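Local coordinates for uncharacterized protein (PDB 4ORL), which is of unknown function but belongs to the DUF4783 family, whose place in the NTF2 clan suggests an NTF2-like alpha+beta fold, at residues I9-R14 and Q18-Y23; N63-R68 and S72-T77. One frame throughout, in Å; residues are numbered along the deposited sequence.

Interaction 1 of 2, residues I9-R14 and Q18-Y23; sequences ITAFKR and QELSKY
Ala11 and Leu20 are where the two short N-terminal helices, 6-14 and 17-21, meet on the helical side of what is probably an NTF2-like fold. Their CA atoms lie 5.2 Å apart. Such close packing is possible because Ala11 presents only a methyl: its CB sits 3.5 Å from the backbone N of Leu20 and also rests against Glu19 CB. On the buried side, Leu20 reaches toward the Phe12 ring. Its CG is anti to the backbone N (chi1 -171°), which carries both methyls to that ring. Leu20 CD1 approaches Phe12 CE2 at 3.7 Å, and Leu20 CD2 lies near Phe12 CZ. Met48 of helix 41-54 touches both Phe12 and Leu20, while Val87 and Cys89 pack on Phe12 from the sheet.

The other side of the contact is polar. The extended chains of Arg14 and Glu19 cross at about a right angle. They form a salt bridge with one hydrogen bond, and the guanidinium and carboxylate planes are 62° apart. Glu19 OE1 lies 3.6 Å from Thr10 CG2, and the same methyl lies over the rim of one guanidinium face. Arg14 NH1 gives its in-plane hydrogen to the syn side of Glu19 OE2 at 2.8 Å.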
loop_
_atom_site.group_PDB
_atom_site.type_symbol
_atom_site.label_atom_id
_atom_site.label_comp_id
_atom_site.label_asym_id
_atom_site.label_seq_id
_atom_site.Cartn_x
_atom_site.Cartn_y
_atom_site.Cartn_z
ATOM N N ILE A 9 0.934 -2.626 -7.410
ATOM C CA ILE A 9 0.301 -3.905 -7.274
ATOM C C ILE A 9 1.350 -5.025 -7.173
ATOM O O ILE A 9 1.269 -5.893 -6.301
ATOM C CB ILE A 9 -0.685 -4.150 -8.437
ATOM C CG1 ILE A 9 -1.870 -3.159 -8.353
ATOM C CG2 ILE A 9 -1.160 -5.588 -8.412
ATOM C CD1 ILE A 9 -2.574 -2.959 -9.667
ATOM N N THR A 10 2.356 -4.976 -8.036
ATOM C CA THR A 10 3.436 -5.959 -8.002
ATOM C C THR A 10 4.183 -5.924 -6.667
ATOM O O THR A 10 4.529 -6.973 -6.118
ATOM C CB THR A 10 4.397 -5.744 -9.189
ATOM O OG1 THR A 10 3.680 -5.947 -10.413
ATOM C CG2 THR A 10 5.597 -6.708 -9.149
ATOM N N ALA A 11 4.396 -4.724 -6.115
ATOM C CA ALA A 11 5.069 -4.596 -4.809
ATOM C C ALA A 11 4.308 -5.338 -3.715
ATOM O O ALA A 11 4.890 -6.028 -2.897
ATOM C CB ALA A 11 5.237 -3.143 -4.429
ATOM N N PHE A 12 2.995 -5.202 -3.703
ATOM C CA PHE A 12 2.204 -5.923 -2.731
ATOM C C PHE A 12 2.185 -7.415 -2.972
ATOM O O PHE A 12 2.348 -8.193 -2.033
ATOM C CB PHE A 12 0.778 -5.367 -2.632
ATOM C CG PHE A 12 0.696 -4.115 -1.816
ATOM C CD1 PHE A 12 0.766 -4.166 -0.433
ATOM C CD2 PHE A 12 0.482 -2.916 -2.416
ATOM C CE1 PHE A 12 0.702 -2.990 0.320
ATOM C CE2 PHE A 12 0.429 -1.743 -1.656
ATOM C CZ PHE A 12 0.552 -1.800 -0.318
ATOM N N LYS A 13 2.097 -7.826 -4.238
ATOM C CA LYS A 13 2.145 -9.261 -4.564
ATOM C C LYS A 13 3.428 -9.905 -4.071
ATOM O O LYS A 13 3.418 -11.068 -3.658
ATOM C CB LYS A 13 2.035 -9.482 -6.087
ATOM C CG LYS A 13 0.674 -9.189 -6.676
ATOM C CD LYS A 13 0.618 -9.373 -8.189
ATOM C CE LYS A 13 -0.817 -9.284 -8.673
ATOM N NZ LYS A 13 -1.596 -10.517 -8.347
ATOM N N ARG A 14 4.517 -9.146 -4.080
ATOM C CA ARG A 14 5.840 -9.654 -3.738
ATOM C C ARG A 14 6.227 -9.417 -2.292
ATOM O O ARG A 14 7.274 -9.872 -1.854
ATOM C CB ARG A 14 6.882 -9.003 -4.643
ATOM C CG ARG A 14 6.731 -9.377 -6.107
ATOM C CD ARG A 14 7.762 -8.713 -6.979
ATOM N NE ARG A 14 7.646 -9.159 -8.370
ATOM C CZ ARG A 14 8.444 -8.779 -9.368
ATOM N NH1 ARG A 14 9.456 -7.948 -9.163
ATOM N NH2 ARG A 14 8.245 -9.278 -10.580
ATOM N N GLN A 18 10.848 -2.346 -0.784
ATOM C CA GLN A 18 11.713 -1.572 -1.657
ATOM C C GLN A 18 11.031 -1.201 -2.980
ATOM O O GLN A 18 11.146 -0.074 -3.431
ATOM C CB GLN A 18 13.056 -2.267 -1.865
ATOM C CG GLN A 18 14.026 -1.976 -0.720
ATOM C CD GLN A 18 14.295 -0.476 -0.541
ATOM O OE1 GLN A 18 13.977 0.107 0.497
ATOM N NE2 GLN A 18 14.826 0.157 -1.579
ATOM N N GLU A 19 10.236 -2.114 -3.536
ATOM C CA GLU A 19 9.494 -1.797 -4.761
ATOM C C GLU A 19 8.431 -0.772 -4.456
ATOM O O GLU A 19 8.218 0.147 -5.227
ATOM C CB GLU A 19 8.867 -3.044 -5.384
ATOM C CG GLU A 19 9.876 -3.935 -6.097
ATOM C CD GLU A 19 9.275 -5.150 -6.780
ATOM O OE1 GLU A 19 8.046 -5.214 -6.943
ATOM O OE2 GLU A 19 10.047 -6.062 -7.154
ATOM N N LEU A 20 7.775 -0.934 -3.312
ATOM C CA LEU A 20 6.672 -0.047 -2.914
ATOM C C LEU A 20 7.169 1.377 -2.689
ATOM O O LEU A 20 6.487 2.339 -3.023
ATOM C CB LEU A 20 5.987 -0.575 -1.659
ATOM C CG LEU A 20 4.672 0.093 -1.200
ATOM C CD1 LEU A 20 3.586 0.021 -2.282
ATOM C CD2 LEU A 20 4.206 -0.517 0.111
ATOM N N SER A 21 8.387 1.496 -2.152
ATOM C CA SER A 21 8.972 2.792 -1.807
ATOM C C SER A 21 9.067 3.724 -3.017
ATOM O O SER A 21 8.914 4.939 -2.883
ATOM C CB SER A 21 10.350 2.592 -1.177
ATOM O OG SER A 21 11.302 2.193 -2.146
ATOM N N LYS A 22 9.275 3.144 -4.204
ATOM C CA LYS A 22 9.323 3.900 -5.460
ATOM C C LYS A 22 8.074 4.786 -5.673
ATOM O O LYS A 22 8.157 5.872 -6.267
ATOM C CB LYS A 22 9.468 2.919 -6.646
ATOM C CG LYS A 22 9.524 3.575 -8.024
ATOM C CD LYS A 22 10.024 2.598 -9.093
ATOM N N TYR A 23 6.947 4.332 -5.154
ATOM C CA TYR A 23 5.646 4.975 -5.393
ATOM C C TYR A 23 5.122 5.783 -4.185
ATOM O O TYR A 23 3.985 6.246 -4.189
ATOM C CB TYR A 23 4.640 3.902 -5.783
ATOM C CG TYR A 23 5.118 3.074 -6.943
ATOM C CD1 TYR A 23 5.036 3.558 -8.237
ATOM C CD2 TYR A 23 5.689 1.828 -6.745
ATOM C CE1 TYR A 23 5.486 2.810 -9.307
ATOM C CE2 TYR A 23 6.161 1.079 -7.810
ATOM C CZ TYR A 23 6.069 1.593 -9.092
ATOM O OH TYR A 23 6.542 0.868 -10.183
#

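Interaction 2 of 2, residues N63-R68 and S72-T77; sequences NHQGKR and SFVIGT
Asn63, Phe73 and Gly66 carry much of this antiparallel pairing, the end of a beta hairpin formed by strands 57-68 and 71-80. Asn63 starts a classic beta bulge. It and His64 both face Ile75, and Ile75 O accepts two bonds, from Asn63 N at 2.8 Å and from His64 N at 3.1 Å. The return bond, Ile75 N to His64 O, is nearly straight at 175°. The Asn63 side chain adds a further tie: Thr77 OG1 donates to Asn63 OD1 at 2.9 Å, in the carbonyl plane and on a lone pair.

Further along, Gly66 and Phe73 exchange two backbone bonds of 3.0 Å each, Gly66 N to Phe73 O and Phe73 N to Gly66 O. Phe73 CG stands between its own backbone N and carbonyl carbon (chi1 69°), which swings the ring across onto the partner strand. One ring face covers the Gly66 backbone. Gly66 CA makes a CH-pi contact 3.8 Å from the Phe73 ring centroid. His64 CB meets the same ring at its edge.

On the reverse face, Ser72 and Val74 pack against Ile4 from the N-terminal segment, and Ser72 OG is bonded to Glu3 O. Strand 57-68 is outermost in the sheet, and strand 71-80 lies between it and strand 83-94, where Val74 pairs with Cys89.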
loop_
_atom_site.group_PDB
_atom_site.type_symbol
_atom_site.label_atom_id
_atom_site.label_comp_id
_atom_site.label_asym_id
_atom_site.label_seq_id
_atom_site.Cartn_x
_atom_site.Cartn_y
_atom_site.Cartn_z
ATOM N N ASN A 63 -9.074 -5.884 -5.641
ATOM C CA ASN A 63 -10.537 -5.965 -5.569
ATOM C C ASN A 63 -11.204 -4.774 -6.245
ATOM O O ASN A 63 -12.196 -4.942 -6.960
ATOM C CB ASN A 63 -10.985 -6.086 -4.101
ATOM C CG ASN A 63 -10.376 -7.303 -3.388
ATOM O OD1 ASN A 63 -9.892 -7.188 -2.266
ATOM N ND2 ASN A 63 -10.304 -8.396 -4.069
ATOM N N HIS A 64 -10.678 -3.574 -6.005
ATOM C CA HIS A 64 -11.179 -2.360 -6.670
ATOM C C HIS A 64 -10.050 -1.386 -6.928
ATOM O O HIS A 64 -9.082 -1.338 -6.193
ATOM C CB HIS A 64 -12.251 -1.662 -5.824
ATOM C CG HIS A 64 -13.448 -2.508 -5.564
ATOM N ND1 HIS A 64 -14.376 -2.794 -6.540
ATOM C CD2 HIS A 64 -13.841 -3.192 -4.460
ATOM C CE1 HIS A 64 -15.299 -3.605 -6.047
ATOM N NE2 HIS A 64 -14.993 -3.864 -4.788
ATOM N N GLN A 65 -10.222 -0.574 -7.964
ATOM C CA GLN A 65 -9.288 0.502 -8.347
ATOM C C GLN A 65 -10.129 1.672 -8.800
ATOM O O GLN A 65 -11.191 1.468 -9.416
ATOM C CB GLN A 65 -8.420 0.087 -9.544
ATOM C CG GLN A 65 -7.514 -1.092 -9.318
ATOM C CD GLN A 65 -6.499 -1.257 -10.435
ATOM O OE1 GLN A 65 -5.754 -0.331 -10.753
ATOM N NE2 GLN A 65 -6.453 -2.430 -11.015
ATOM N N GLY A 66 -9.653 2.870 -8.595
ATOM C CA GLY A 66 -10.391 4.005 -9.075
ATOM C C GLY A 66 -9.663 5.298 -9.034
ATOM O O GLY A 66 -8.520 5.370 -8.605
ATOM N N LYS A 67 -10.368 6.331 -9.485
ATOM C CA LYS A 67 -9.829 7.678 -9.656
ATOM C C LYS A 67 -10.937 8.679 -9.421
ATOM O O LYS A 67 -12.057 8.454 -9.827
ATOM C CB LYS A 67 -9.300 7.857 -11.097
ATOM C CG LYS A 67 -8.813 9.258 -11.462
ATOM C CD LYS A 67 -8.619 9.401 -12.964
ATOM C CE LYS A 67 -8.338 10.833 -13.375
ATOM N NZ LYS A 67 -6.983 11.301 -12.990
ATOM N N ARG A 68 -10.597 9.806 -8.796
ATOM C CA ARG A 68 -11.468 10.980 -8.759
ATOM C C ARG A 68 -10.543 12.165 -8.942
ATOM O O ARG A 68 -9.769 12.498 -8.040
ATOM C CB ARG A 68 -12.204 11.072 -7.416
ATOM C CG ARG A 68 -12.855 12.416 -7.105
ATOM C CD ARG A 68 -14.213 12.541 -7.722
ATOM N NE ARG A 68 -14.854 13.817 -7.398
ATOM C CZ ARG A 68 -16.077 14.167 -7.790
ATOM N NH1 ARG A 68 -16.815 13.339 -8.538
ATOM N NH2 ARG A 68 -16.570 15.353 -7.440
ATOM N N SER A 72 -6.420 8.864 -6.540
ATOM C CA SER A 72 -6.706 7.495 -6.969
ATOM C C SER A 72 -6.605 6.545 -5.796
ATOM O O SER A 72 -6.096 6.894 -4.731
ATOM C CB SER A 72 -5.752 7.071 -8.091
ATOM O OG SER A 72 -4.413 7.073 -7.636
ATOM N N PHE A 73 -7.070 5.327 -6.003
ATOM C CA PHE A 73 -6.993 4.316 -4.969
ATOM C C PHE A 73 -6.933 2.930 -5.547
ATOM O O PHE A 73 -7.414 2.677 -6.665
ATOM C CB PHE A 73 -8.195 4.415 -4.040
ATOM C CG PHE A 73 -9.496 4.027 -4.689
ATOM C CD1 PHE A 73 -10.277 4.976 -5.354
ATOM C CD2 PHE A 73 -9.956 2.713 -4.618
ATOM C CE1 PHE A 73 -11.501 4.608 -5.937
ATOM C CE2 PHE A 73 -11.170 2.345 -5.207
ATOM C CZ PHE A 73 -11.925 3.289 -5.875
ATOM N N VAL A 74 -6.382 2.015 -4.747
ATOM C CA VAL A 74 -6.453 0.596 -5.036
ATOM C C VAL A 74 -6.715 -0.145 -3.735
ATOM O O VAL A 74 -6.095 0.151 -2.695
ATOM C CB VAL A 74 -5.192 0.085 -5.759
ATOM C CG1 VAL A 74 -3.935 0.400 -4.978
ATOM C CG2 VAL A 74 -5.295 -1.399 -6.033
ATOM N N ILE A 75 -7.686 -1.053 -3.794
ATOM C CA ILE A 75 -8.105 -1.851 -2.662
ATOM C C ILE A 75 -7.883 -3.306 -3.025
ATOM O O ILE A 75 -8.328 -3.741 -4.065
ATOM C CB ILE A 75 -9.617 -1.674 -2.372
ATOM C CG1 ILE A 75 -10.041 -0.208 -2.490
ATOM C CG2 ILE A 75 -9.944 -2.221 -1.003
ATOM C CD1 ILE A 75 -9.291 0.717 -1.570
ATOM N N GLY A 76 -7.233 -4.063 -2.157
ATOM C CA GLY A 76 -7.028 -5.477 -2.442
ATOM C C GLY A 76 -6.867 -6.297 -1.199
ATOM O O GLY A 76 -6.877 -5.772 -0.099
ATOM N N THR A 77 -6.712 -7.600 -1.378
ATOM C CA THR A 77 -6.521 -8.522 -0.260
ATOM C C THR A 77 -5.176 -9.184 -0.363
ATOM O O THR A 77 -4.831 -9.796 -1.408
ATOM C CB THR A 77 -7.606 -9.593 -0.202
ATOM O OG1 THR A 77 -8.888 -8.954 -0.162
ATOM C CG2 THR A 77 -7.459 -10.491 1.036
#

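Overall arrangement
The two contacts lie about 15 Å apart, centre to centre. Interaction 1 sits in the helical layer and interaction 2 at one border of the sheet. Both reach Cys89 of strand 83-94: Phe12 of interaction 1 and Val74 of interaction 2 touch it. Ile4 is a second link, since it touches Ile9 of interaction 1 and Ser72 and Val74 of interaction 2. Lys13 NZ also bonds to Phe60 O, earlier on the strand that carries 63-68. In the modelled conformer of Gln65, Ile9 CD1 comes 4.1 Å from Gln65 NE2. Gln65 has a second conformer, so this touch is tentative. Helices packed on a curved sheet are consistent with the NTF2 clan, but no active site is established here.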